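Local coordinates for protein sulfoquinovosidase (Escherichia coli, PDB 5AEG) that cleaves the sulfoquinovosyl headgroup from plant sulfolipids and simple sulfoquinovosides, releasing sulfoquinovose for breakdown through sulfoglycolysis, at residues A[287-293]-A[307-313]; A[302-306]-A[333-339]; A[272-276]-A[323-328]; A[294-298]-A[368-372]. All blocks are in the same frame, centred on the assembly; numbering follows the deposited sequence.

Interaction 1: residues A[287-293]-A[307-313]; sequences AQDWSGI and KWNSENY. With CA (calcium ion), chain C.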
# COMPACT_ATOMS: atom_id res chain seq x y z
N ALA A 287 -2.71 4.89 -20.56
CA ALA A 287 -3.34 3.93 -21.48
C ALA A 287 -2.72 2.57 -21.22
O ALA A 287 -1.63 2.21 -21.77
CB ALA A 287 -3.08 4.36 -22.95
N GLN A 288 -3.37 1.78 -20.39
CA GLN A 288 -2.79 0.48 -20.05
C GLN A 288 -2.75 -0.55 -21.23
O GLN A 288 -1.98 -1.54 -21.13
CB GLN A 288 -3.45 -0.11 -18.83
CG GLN A 288 -4.93 -0.45 -18.98
CD GLN A 288 -5.48 -1.21 -17.78
OE1 GLN A 288 -4.74 -1.55 -16.83
NE2 GLN A 288 -6.76 -1.60 -17.89
N ASP A 289 -3.57 -0.32 -22.26
CA ASP A 289 -3.56 -1.16 -23.49
C ASP A 289 -2.55 -0.75 -24.57
O ASP A 289 -2.68 -1.25 -25.69
CB ASP A 289 -5.01 -1.35 -24.09
CG ASP A 289 -5.62 -0.09 -24.57
OD1 ASP A 289 -5.22 0.97 -24.04
OD2 ASP A 289 -6.45 -0.12 -25.51
N TRP A 290 -1.51 0.02 -24.18
CA TRP A 290 -0.42 0.42 -25.01
C TRP A 290 0.30 -0.74 -25.73
O TRP A 290 0.87 -0.55 -26.81
CB TRP A 290 0.58 1.24 -24.24
CG TRP A 290 1.44 0.42 -23.35
CD1 TRP A 290 1.02 -0.31 -22.28
CD2 TRP A 290 2.84 0.15 -23.50
NE1 TRP A 290 2.08 -0.98 -21.74
CE2 TRP A 290 3.20 -0.74 -22.48
CE3 TRP A 290 3.81 0.57 -24.40
CZ2 TRP A 290 4.54 -1.21 -22.30
CZ3 TRP A 290 5.16 0.13 -24.22
CH2 TRP A 290 5.48 -0.77 -23.17
N SER A 291 0.20 -1.91 -25.12
CA SER A 291 0.80 -3.18 -25.53
C SER A 291 -0.18 -4.06 -26.31
O SER A 291 0.17 -5.12 -26.81
CB SER A 291 1.33 -3.87 -24.21
OG SER A 291 0.23 -4.26 -23.36
N GLY A 292 -1.38 -3.60 -26.56
CA GLY A 292 -2.41 -4.41 -27.21
C GLY A 292 -3.49 -4.93 -26.31
O GLY A 292 -3.48 -4.71 -25.06
N ILE A 293 -4.51 -5.44 -26.98
CA ILE A 293 -5.76 -5.90 -26.43
C ILE A 293 -5.85 -7.37 -26.73
O ILE A 293 -5.69 -7.86 -27.92
CB ILE A 293 -6.95 -5.21 -27.08
CG1 ILE A 293 -6.93 -3.71 -26.82
CG2 ILE A 293 -8.24 -5.84 -26.58
CD1 ILE A 293 -8.00 -2.96 -27.62
N LYS A 307 5.87 -4.11 -24.80
CA LYS A 307 6.40 -3.39 -25.91
C LYS A 307 5.25 -2.68 -26.61
O LYS A 307 4.13 -3.23 -26.69
CB LYS A 307 7.05 -4.43 -26.81
CG LYS A 307 7.89 -3.95 -27.96
CD LYS A 307 8.92 -5.06 -28.32
CE LYS A 307 8.42 -6.54 -28.34
NZ LYS A 307 9.27 -7.55 -27.60
N TRP A 308 5.51 -1.50 -27.13
CA TRP A 308 4.47 -0.67 -27.81
C TRP A 308 3.87 -1.44 -28.96
O TRP A 308 4.59 -2.01 -29.75
CB TRP A 308 5.09 0.66 -28.30
CG TRP A 308 4.33 1.35 -29.32
CD1 TRP A 308 3.01 1.50 -29.40
CD2 TRP A 308 4.87 1.95 -30.48
NE1 TRP A 308 2.67 2.19 -30.51
CE2 TRP A 308 3.79 2.49 -31.21
CE3 TRP A 308 6.17 2.11 -30.98
CZ2 TRP A 308 3.94 3.18 -32.46
CZ3 TRP A 308 6.35 2.84 -32.22
CH2 TRP A 308 5.22 3.36 -32.94
N ASN A 309 2.57 -1.54 -29.01
CA ASN A 309 1.86 -2.22 -30.02
C ASN A 309 1.34 -1.16 -31.02
O ASN A 309 0.36 -0.45 -30.78
CB ASN A 309 0.71 -2.99 -29.34
CG ASN A 309 -0.09 -3.87 -30.29
OD1 ASN A 309 -0.46 -3.46 -31.40
ND2 ASN A 309 -0.42 -5.07 -29.84
N SER A 310 2.01 -1.06 -32.18
CA SER A 310 1.64 -0.00 -33.17
C SER A 310 0.37 -0.29 -33.92
O SER A 310 -0.19 0.61 -34.56
CB SER A 310 2.81 0.19 -34.18
OG SER A 310 2.99 -1.04 -34.84
N GLU A 311 -0.15 -1.52 -33.83
CA GLU A 311 -1.49 -1.78 -34.33
C GLU A 311 -2.59 -1.18 -33.46
O GLU A 311 -3.58 -0.57 -33.94
CB GLU A 311 -1.70 -3.30 -34.56
CG GLU A 311 -0.67 -3.89 -35.56
CD GLU A 311 -0.85 -3.34 -37.01
OE1 GLU A 311 -1.82 -2.61 -37.29
OE2 GLU A 311 -0.00 -3.66 -37.89
N ASN A 312 -2.49 -1.42 -32.15
CA ASN A 312 -3.50 -0.82 -31.24
C ASN A 312 -3.29 0.71 -31.01
O ASN A 312 -4.26 1.42 -30.80
CB ASN A 312 -3.52 -1.59 -29.94
CG ASN A 312 -4.80 -1.38 -29.15
OD1 ASN A 312 -5.89 -1.35 -29.68
ND2 ASN A 312 -4.65 -1.21 -27.81
N TYR A 313 -2.04 1.15 -31.00
CA TYR A 313 -1.65 2.56 -30.75
C TYR A 313 -0.77 3.06 -31.93
O TYR A 313 0.40 3.39 -31.76
CB TYR A 313 -0.90 2.72 -29.41
CG TYR A 313 -1.91 2.82 -28.34
CD1 TYR A 313 -2.54 1.67 -27.81
CD2 TYR A 313 -2.36 4.06 -27.90
CE1 TYR A 313 -3.59 1.77 -26.84
CE2 TYR A 313 -3.40 4.18 -26.99
CZ TYR A 313 -3.96 3.05 -26.41
OH TYR A 313 -4.99 3.19 -25.58
CA CA C . -2.43 -0.71 -38.55
O HOH W 1 -0.53 0.30 -37.28
O HOH W 2 -3.53 0.49 -36.52
O HOH W 3 -0.53 -1.17 -39.87
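Asn-309 N bonds to Trp-290 O at 3.0 Å, tying the loop 307-313 to two overlapping type I turns, Ala-287 to Trp-290 and Asp-289 to Gly-292. Most of the grip falls on Asp-289. With CG anti to the backbone N (chi1 -160°), Asn-312 points its amide at this residue, and ND2 serves both Asp-289 O (2.9 Å) and OD2 (3.1 Å). Gly-292 N reaches the same carbonyl oxygen from the opposite face. Tyr-313 OH donates to Asp-289 OD1 at 2.7 Å on the syn side, its ring perpendicular to the carboxylate. A leucine in place of Asp-289 would probably leave Tyr-313 OH and Gly-263 N without their acceptors. Asn-309 ND2 approaches Ser-291 O from above the carbonyl plane (3.1 Å) and presses on Gly-292, where a side chain would collide with it. Glu-311 OE1 binds a calcium ion at 2.4 Å, with three waters. The Trp-290 indole takes Lys-307 O over one face and donates from NE1 to Tyr-333 O. The contact joins two parts of the connection between barrel strand 282-286 and helix 316-325: Trp-290 leans on Phe-330 and Ala-332 of strand 329-334, and Trp-308 on Leu-316 and Asp-317 of that helix.

Interaction 2: residues A[302-306]-A[333-339]; sequences VMWNW and YINPYVA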
# COMPACT_ATOMS: atom_id res chain seq x y z
N VAL A 302 -5.60 -6.41 -21.27
CA VAL A 302 -4.35 -5.90 -21.76
C VAL A 302 -3.54 -7.14 -22.21
O VAL A 302 -3.61 -8.19 -21.56
CB VAL A 302 -3.60 -5.17 -20.64
CG1 VAL A 302 -2.22 -4.77 -21.05
CG2 VAL A 302 -4.38 -3.93 -20.21
N MET A 303 -2.77 -6.97 -23.28
CA MET A 303 -1.86 -7.97 -23.79
C MET A 303 -0.58 -7.91 -22.97
O MET A 303 0.15 -6.87 -22.95
CB MET A 303 -1.62 -7.69 -25.31
CG MET A 303 -0.59 -8.55 -26.03
SD MET A 303 -1.23 -10.20 -26.34
CE MET A 303 -2.62 -9.90 -27.43
N TRP A 304 -0.22 -9.00 -22.29
CA TRP A 304 0.93 -8.96 -21.40
C TRP A 304 2.30 -9.17 -22.07
O TRP A 304 3.05 -10.13 -21.78
CB TRP A 304 0.72 -9.92 -20.22
CG TRP A 304 -0.37 -9.54 -19.27
CD1 TRP A 304 -1.27 -8.55 -19.39
CD2 TRP A 304 -0.66 -10.17 -18.03
NE1 TRP A 304 -2.16 -8.55 -18.33
CE2 TRP A 304 -1.78 -9.54 -17.48
CE3 TRP A 304 -0.10 -11.24 -17.36
CZ2 TRP A 304 -2.32 -9.92 -16.27
CZ3 TRP A 304 -0.69 -11.62 -16.13
CH2 TRP A 304 -1.72 -10.94 -15.61
N ASN A 305 2.62 -8.32 -23.02
CA ASN A 305 3.94 -8.27 -23.62
C ASN A 305 4.34 -6.80 -23.73
O ASN A 305 3.74 -6.07 -24.49
CB ASN A 305 3.90 -8.96 -25.01
CG ASN A 305 5.31 -9.26 -25.52
OD1 ASN A 305 5.98 -10.14 -25.01
ND2 ASN A 305 5.80 -8.44 -26.40
N TRP A 306 5.41 -6.44 -23.03
CA TRP A 306 5.73 -5.06 -22.62
C TRP A 306 6.58 -4.34 -23.69
O TRP A 306 7.74 -3.95 -23.52
CB TRP A 306 6.32 -5.01 -21.19
CG TRP A 306 5.65 -5.98 -20.31
CD1 TRP A 306 6.24 -7.00 -19.62
CD2 TRP A 306 4.30 -6.01 -19.96
NE1 TRP A 306 5.33 -7.70 -18.92
CE2 TRP A 306 4.11 -7.15 -19.15
CE3 TRP A 306 3.18 -5.26 -20.35
CZ2 TRP A 306 2.91 -7.48 -18.62
CZ3 TRP A 306 1.97 -5.59 -19.81
CH2 TRP A 306 1.84 -6.68 -18.97
N TYR A 333 1.88 0.63 -18.72
CA TYR A 333 1.56 -0.43 -17.79
C TYR A 333 2.59 -1.55 -17.98
O TYR A 333 2.93 -1.90 -19.15
CB TYR A 333 0.15 -0.98 -18.06
CG TYR A 333 -0.26 -2.16 -17.26
CD1 TYR A 333 0.20 -3.47 -17.58
CD2 TYR A 333 -1.13 -2.06 -16.20
CE1 TYR A 333 -0.16 -4.56 -16.79
CE2 TYR A 333 -1.50 -3.15 -15.42
CZ TYR A 333 -1.00 -4.40 -15.72
OH TYR A 333 -1.35 -5.47 -15.00
N ILE A 334 2.98 -2.15 -16.86
CA ILE A 334 3.84 -3.33 -16.84
C ILE A 334 3.55 -4.14 -15.56
O ILE A 334 3.11 -3.58 -14.53
CB ILE A 334 5.34 -2.95 -16.99
CG1 ILE A 334 6.17 -4.26 -17.12
CG2 ILE A 334 5.92 -2.13 -15.86
CD1 ILE A 334 7.55 -3.98 -17.64
N ASN A 335 3.75 -5.46 -15.65
CA ASN A 335 3.68 -6.35 -14.52
C ASN A 335 4.81 -7.40 -14.63
O ASN A 335 5.50 -7.41 -15.67
CB ASN A 335 2.29 -6.86 -14.31
CG ASN A 335 1.87 -7.95 -15.24
OD1 ASN A 335 2.60 -8.84 -15.58
ND2 ASN A 335 0.61 -7.95 -15.56
N PRO A 336 5.00 -8.22 -13.59
CA PRO A 336 6.22 -9.05 -13.60
C PRO A 336 5.95 -10.44 -14.17
O PRO A 336 6.69 -11.38 -13.85
CB PRO A 336 6.60 -9.03 -12.14
CG PRO A 336 5.24 -9.15 -11.45
CD PRO A 336 4.27 -8.38 -12.30
N TYR A 337 4.92 -10.57 -15.03
CA TYR A 337 4.63 -11.77 -15.80
C TYR A 337 4.77 -11.43 -17.31
O TYR A 337 4.84 -10.25 -17.69
CB TYR A 337 3.22 -12.27 -15.60
CG TYR A 337 2.77 -12.46 -14.14
CD1 TYR A 337 3.06 -13.64 -13.43
CD2 TYR A 337 1.96 -11.51 -13.52
CE1 TYR A 337 2.57 -13.83 -12.12
CE2 TYR A 337 1.54 -11.65 -12.23
CZ TYR A 337 1.79 -12.84 -11.51
OH TYR A 337 1.30 -12.99 -10.18
N VAL A 338 4.84 -12.48 -18.11
CA VAL A 338 5.00 -12.32 -19.57
C VAL A 338 4.14 -13.36 -20.26
O VAL A 338 4.26 -14.55 -20.00
CB VAL A 338 6.46 -12.39 -20.01
CG1 VAL A 338 7.21 -11.11 -19.76
CG2 VAL A 338 7.21 -13.56 -19.40
N ALA A 339 3.32 -12.90 -21.19
CA ALA A 339 2.40 -13.77 -21.90
C ALA A 339 3.19 -14.90 -22.65
O ALA A 339 4.06 -14.63 -23.47
CB ALA A 339 1.63 -12.96 -22.92
O HOH W 4 -3.53 -6.70 -16.70
O HOH W 5 5.79 -12.36 -23.51
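Trp-306 lays its indole against strand 329-334, starting with CB, which meets Ile-334 CD1 at 3.9 Å. CG, anti to the carbonyl carbon (chi1 -38°), turns the indole onto Ile-334, whose CG1 stands 3.7 Å from the centroid of the five-membered ring in a CH-pi contact. NE1 then donates in the ring plane to Tyr-337 O (2.9 Å), nearly along the C=O axis, satisfying the one polar atom of a buried indole. Farther out, CZ2 comes within 3.3 Å of Asn-335 OD1, CZ3 touches Tyr-333 CD1 at 3.5 Å, and CH2 meets Tyr-333 CE1 at 3.6 Å. A leucine in place of Trp-306 would probably leave Tyr-337 O without this donor and open a gap beside Tyr-333. Strand 329-334 belongs to the family 31 TIM barrel, and the Asx turn of Asn-335, whose OD1 takes the N-H of Tyr-337, leads from it into strand 337-339. Tyr-333 OH bonds to the nucleophile Asp-405 and accepts from Asn-335 ND2. That same ND2 sits over the centre of the Trp-304 indole, 3.4 Å above its plane. Trp-304, which binds substrate, shares a water with Tyr-333 OH through NE1, and its backbone O receives Ala-339 N at 2.8 Å.

Interaction 3: residues A[272-276]-A[323-328]; sequences LDTMR and WNQEGV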
# COMPACT_ATOMS: atom_id res chain seq x y z
N LEU A 272 -8.76 13.57 -24.77
CA LEU A 272 -7.88 14.63 -24.31
C LEU A 272 -8.42 15.99 -24.72
O LEU A 272 -8.44 16.97 -23.92
CB LEU A 272 -6.44 14.47 -24.84
CG LEU A 272 -5.46 15.63 -24.60
CD1 LEU A 272 -5.22 15.77 -23.09
CD2 LEU A 272 -4.16 15.47 -25.38
N ASP A 273 -8.83 16.08 -25.98
CA ASP A 273 -9.30 17.36 -26.49
C ASP A 273 -10.59 17.79 -25.90
O ASP A 273 -10.72 18.98 -25.65
CB ASP A 273 -9.41 17.35 -28.04
CG ASP A 273 -8.05 17.36 -28.72
OD1 ASP A 273 -7.10 17.95 -28.21
OD2 ASP A 273 -7.91 16.83 -29.83
N THR A 274 -11.57 16.90 -25.79
CA THR A 274 -12.83 17.19 -25.16
C THR A 274 -12.67 17.76 -23.73
O THR A 274 -13.35 18.73 -23.35
CB THR A 274 -13.67 15.92 -25.09
OG1 THR A 274 -13.98 15.50 -26.42
CG2 THR A 274 -14.94 16.09 -24.27
N MET A 275 -11.78 17.13 -22.96
CA MET A 275 -11.55 17.59 -21.57
C MET A 275 -10.83 18.93 -21.54
O MET A 275 -11.27 19.84 -20.81
CB MET A 275 -10.76 16.55 -20.80
CG MET A 275 -11.55 15.23 -20.62
SD MET A 275 -13.16 15.29 -19.88
CE MET A 275 -12.74 15.21 -18.12
N ARG A 276 -9.73 19.02 -22.28
CA ARG A 276 -8.92 20.26 -22.31
C ARG A 276 -9.77 21.43 -22.82
O ARG A 276 -9.68 22.53 -22.24
CB ARG A 276 -7.72 20.12 -23.18
CG ARG A 276 -6.50 19.58 -22.50
CD ARG A 276 -5.30 19.70 -23.39
NE ARG A 276 -5.56 19.37 -24.84
CZ ARG A 276 -4.60 19.07 -25.73
NH1 ARG A 276 -3.32 19.10 -25.37
NH2 ARG A 276 -4.92 18.74 -26.99
N TRP A 323 2.20 15.40 -27.55
CA TRP A 323 1.52 15.62 -26.25
C TRP A 323 2.44 16.29 -25.25
O TRP A 323 2.03 17.23 -24.52
CB TRP A 323 0.93 14.25 -25.70
CG TRP A 323 -0.28 13.73 -26.45
CD1 TRP A 323 -1.18 14.43 -27.14
CD2 TRP A 323 -0.70 12.35 -26.53
NE1 TRP A 323 -2.16 13.60 -27.65
CE2 TRP A 323 -1.87 12.31 -27.30
CE3 TRP A 323 -0.18 11.14 -26.03
CZ2 TRP A 323 -2.57 11.15 -27.54
CZ3 TRP A 323 -0.88 9.96 -26.33
CH2 TRP A 323 -2.04 9.98 -27.07
N ASN A 324 3.69 15.85 -25.21
CA ASN A 324 4.65 16.42 -24.27
C ASN A 324 4.80 17.93 -24.56
O ASN A 324 4.72 18.75 -23.65
CB ASN A 324 5.99 15.73 -24.36
CG ASN A 324 5.99 14.34 -23.83
OD1 ASN A 324 4.99 13.78 -23.21
ND2 ASN A 324 7.08 13.75 -24.03
N GLN A 325 4.92 18.29 -25.83
CA GLN A 325 4.88 19.74 -26.21
C GLN A 325 3.75 20.53 -25.69
O GLN A 325 3.93 21.72 -25.44
CB GLN A 325 4.96 19.96 -27.72
CG GLN A 325 6.41 19.83 -28.20
CD GLN A 325 6.51 19.53 -29.70
OE1 GLN A 325 5.62 19.89 -30.47
NE2 GLN A 325 7.61 18.88 -30.12
N GLU A 326 2.59 19.90 -25.52
CA GLU A 326 1.40 20.55 -24.97
C GLU A 326 1.22 20.34 -23.45
O GLU A 326 0.13 20.57 -22.91
CB GLU A 326 0.19 19.96 -25.67
CG GLU A 326 0.20 20.15 -27.19
CD GLU A 326 -0.88 19.35 -27.89
OE1 GLU A 326 -1.55 18.45 -27.27
OE2 GLU A 326 -1.01 19.59 -29.11
N GLY A 327 2.23 19.86 -22.75
CA GLY A 327 2.10 19.65 -21.29
C GLY A 327 1.35 18.36 -20.85
O GLY A 327 0.74 18.33 -19.79
N VAL A 328 1.41 17.29 -21.66
CA VAL A 328 0.70 16.02 -21.41
C VAL A 328 1.73 14.92 -21.50
O VAL A 328 2.41 14.70 -22.53
CB VAL A 328 -0.44 15.80 -22.41
CG1 VAL A 328 -1.18 14.49 -22.22
CG2 VAL A 328 -1.41 16.96 -22.36
O HOH W 6 -2.75 17.19 -29.02
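Leu-272 and Val-328 mark the nearest approach of the two backbones, yet their CA atoms are still 9.2 Å apart, so this contact between helix 265-277 and the end of helix 316-325 is made by side chains. The second helix closes in a Schellman motif: Val-328 N returns to Trp-323 O and Gly-327 N to Asn-324 O. Gly-327 takes the positive phi that this reversal needs, a conformation suited to a residue without a side chain. Leu-272 and Val-328 meet tip to tip, CD1 to CG2 at 4.1 Å. The other branch of the leucine, CD2, touches Trp-323 CD1 at 3.6 Å and also lies over the middle of the Arg-276 guanidinium, so a single methyl packs against both indole and cation.

Arg-276 reaches across beside this apolar group. Bent at chi3 (-41°), it directs NH1 at Glu-326 OE1, a straight salt bridge of 2.7 Å that lies in the guanidinium plane but comes from above the carboxylate. NH2 holds Asp-273 OD1 at 2.6 Å, one helical turn back, so the cation stands between two acids and probably offsets their mutual repulsion. Gln-269 ties both sides together, its amide bonding to Asp-273 OD2 and Trp-323 NE1. Beneath lie strands of the barrel: on strand 282-286, Val-282 meets Leu-272, and Ile-285 meets Trp-323 and Val-328, while Phe-330 of strand 329-334 also touches Trp-323.

Interaction 4: residues A[294-298]-A[368-372]; sequences RMTSF and GEFYG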
# COMPACT_ATOMS: atom_id res chain seq x y z
N ARG A 294 -6.10 -8.10 -25.66
CA ARG A 294 -6.39 -9.55 -25.71
C ARG A 294 -7.86 -9.75 -25.43
O ARG A 294 -8.39 -9.36 -24.35
CB ARG A 294 -5.48 -10.28 -24.73
CG ARG A 294 -5.84 -11.77 -24.63
CD ARG A 294 -4.86 -12.59 -25.37
NE ARG A 294 -3.55 -12.58 -24.75
CZ ARG A 294 -2.53 -13.23 -25.26
NH1 ARG A 294 -2.66 -13.93 -26.41
NH2 ARG A 294 -1.36 -13.18 -24.65
N MET A 295 -8.57 -10.34 -26.39
CA MET A 295 -9.93 -10.79 -26.18
C MET A 295 -10.03 -12.06 -25.29
O MET A 295 -9.29 -13.03 -25.49
CB MET A 295 -10.54 -11.08 -27.54
CG MET A 295 -11.97 -10.78 -27.60
SD MET A 295 -12.18 -8.98 -27.31
CE MET A 295 -13.81 -9.31 -26.68
N THR A 296 -10.92 -12.01 -24.27
CA THR A 296 -11.29 -13.17 -23.45
C THR A 296 -12.84 -13.33 -23.48
O THR A 296 -13.57 -12.46 -23.96
CB THR A 296 -10.87 -13.01 -22.00
OG1 THR A 296 -11.66 -11.97 -21.41
CG2 THR A 296 -9.34 -12.72 -21.88
N SER A 297 -13.34 -14.45 -22.96
CA SER A 297 -14.80 -14.66 -22.79
C SER A 297 -15.49 -13.60 -21.90
O SER A 297 -16.71 -13.52 -21.93
CB SER A 297 -15.07 -16.06 -22.19
OG SER A 297 -14.30 -16.22 -21.02
N PHE A 298 -14.73 -12.79 -21.14
CA PHE A 298 -15.26 -11.71 -20.26
C PHE A 298 -15.00 -10.27 -20.78
O PHE A 298 -15.18 -9.31 -20.03
CB PHE A 298 -14.68 -11.88 -18.85
CG PHE A 298 -14.42 -13.32 -18.49
CD1 PHE A 298 -15.48 -14.16 -18.13
CD2 PHE A 298 -13.14 -13.87 -18.59
CE1 PHE A 298 -15.25 -15.50 -17.82
CE2 PHE A 298 -12.90 -15.22 -18.29
CZ PHE A 298 -13.96 -16.03 -17.89
N GLY A 368 -6.76 -17.60 -16.93
CA GLY A 368 -8.05 -17.94 -17.48
C GLY A 368 -7.71 -18.78 -18.65
O GLY A 368 -7.14 -19.88 -18.52
N GLU A 369 -7.96 -18.21 -19.80
CA GLU A 369 -7.76 -18.92 -21.04
C GLU A 369 -6.25 -18.85 -21.44
O GLU A 369 -5.75 -19.75 -22.14
CB GLU A 369 -8.77 -18.43 -22.14
CG GLU A 369 -9.26 -16.95 -22.13
CD GLU A 369 -10.51 -16.63 -21.28
OE1 GLU A 369 -11.65 -16.81 -21.77
OE2 GLU A 369 -10.36 -16.13 -20.13
N PHE A 370 -5.53 -17.83 -20.94
CA PHE A 370 -4.11 -17.58 -21.29
C PHE A 370 -3.17 -17.71 -20.11
O PHE A 370 -3.60 -17.67 -18.99
CB PHE A 370 -3.98 -16.19 -21.93
CG PHE A 370 -4.83 -16.06 -23.19
CD1 PHE A 370 -4.34 -16.53 -24.45
CD2 PHE A 370 -6.15 -15.61 -23.12
CE1 PHE A 370 -5.12 -16.42 -25.61
CE2 PHE A 370 -6.95 -15.52 -24.28
CZ PHE A 370 -6.43 -15.92 -25.52
N TYR A 371 -1.88 -17.84 -20.40
CA TYR A 371 -0.84 -18.07 -19.39
C TYR A 371 0.24 -17.08 -19.43
O TYR A 371 0.58 -16.54 -20.50
CB TYR A 371 -0.17 -19.42 -19.62
CG TYR A 371 -1.11 -20.58 -19.73
CD1 TYR A 371 -1.73 -20.87 -20.95
CD2 TYR A 371 -1.39 -21.38 -18.64
CE1 TYR A 371 -2.57 -21.96 -21.08
CE2 TYR A 371 -2.25 -22.47 -18.77
CZ TYR A 371 -2.86 -22.72 -19.97
OH TYR A 371 -3.70 -23.79 -20.06
N GLY A 372 0.86 -16.89 -18.27
CA GLY A 372 1.99 -15.97 -18.18
C GLY A 372 3.12 -16.64 -17.48
O GLY A 372 2.87 -17.26 -16.45
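The guanidinium of Arg-294 lies flat on the Phe-370 ring, the planes only 22° apart. CD sits almost straight above the centre, 3.6 Å from the ring centroid, as a CH-pi contact; CZ is farther along and off centre, 4.3 Å from the same centroid, where the cation meets the pi face. Bends at chi2 and chi3 (104° and 68°) fold the chain over the ring. An arginine suits the place because its plane can stack while its N-H groups bond outward: NH1 forms a salt bridge with Asp-341, which probably helps to fix the rotation of the group.

The arginine belongs to a beta-hairpin of strands 293-296 and 299-302 within the family 31 catalytic domain; the phenylalanine stands at the head of the segment that runs into strand 370-374 of a separate small antiparallel sheet. The axes of the short strand segments stay 10.9 Å apart, so side chains join the two. The substrate-binding Arg-301 lies on the returning hairpin strand, close to Thr-296.

Glu-369, from the other segment, reaches the hairpin turn as an acceptor. Its OE1 takes Ser-297 OG through the syn lone pair (2.8 Å) and Ser-297 N from above the carboxylate plane (3.1 Å), two donors from one residue. The same serine OG lies 3.1 Å above the plane of the Phe-298 ring, over its centre. Glu-369 OE2 approaches Phe-298 CE2 at 3.3 Å, carboxylate and ring nearly perpendicular. Thr-296 OG1 accepts from Phe-298 N at 3.2 Å, an ST turn, and is also hydrogen-bonded to Gly-299 O; this probably helps to set the backbone presenting Ser-297 N.

In the fold
From the N terminus, helix 265-277 supplies the first half of interaction 3, and the loop after strand 282-286 the first half of interaction 1. The hairpin that follows begins interaction 4 at 294-298 and interaction 2 at 302-306. Interaction 1 closes first, at 307-313, within the span of interaction 3, which closes at 323-328. Interaction 2 closes next, at 333-339, and lies within the span of interaction 4, closed last at 368-372. Interactions 1 and 3 each cross 2 and 4. Interaction 3 joins two outer helices, interaction 1 the loops flanking the hairpin, and interactions 2 and 4 bind the hairpin and its following loop to strand 329-334 and the small sheet of 337-339 and 370-374.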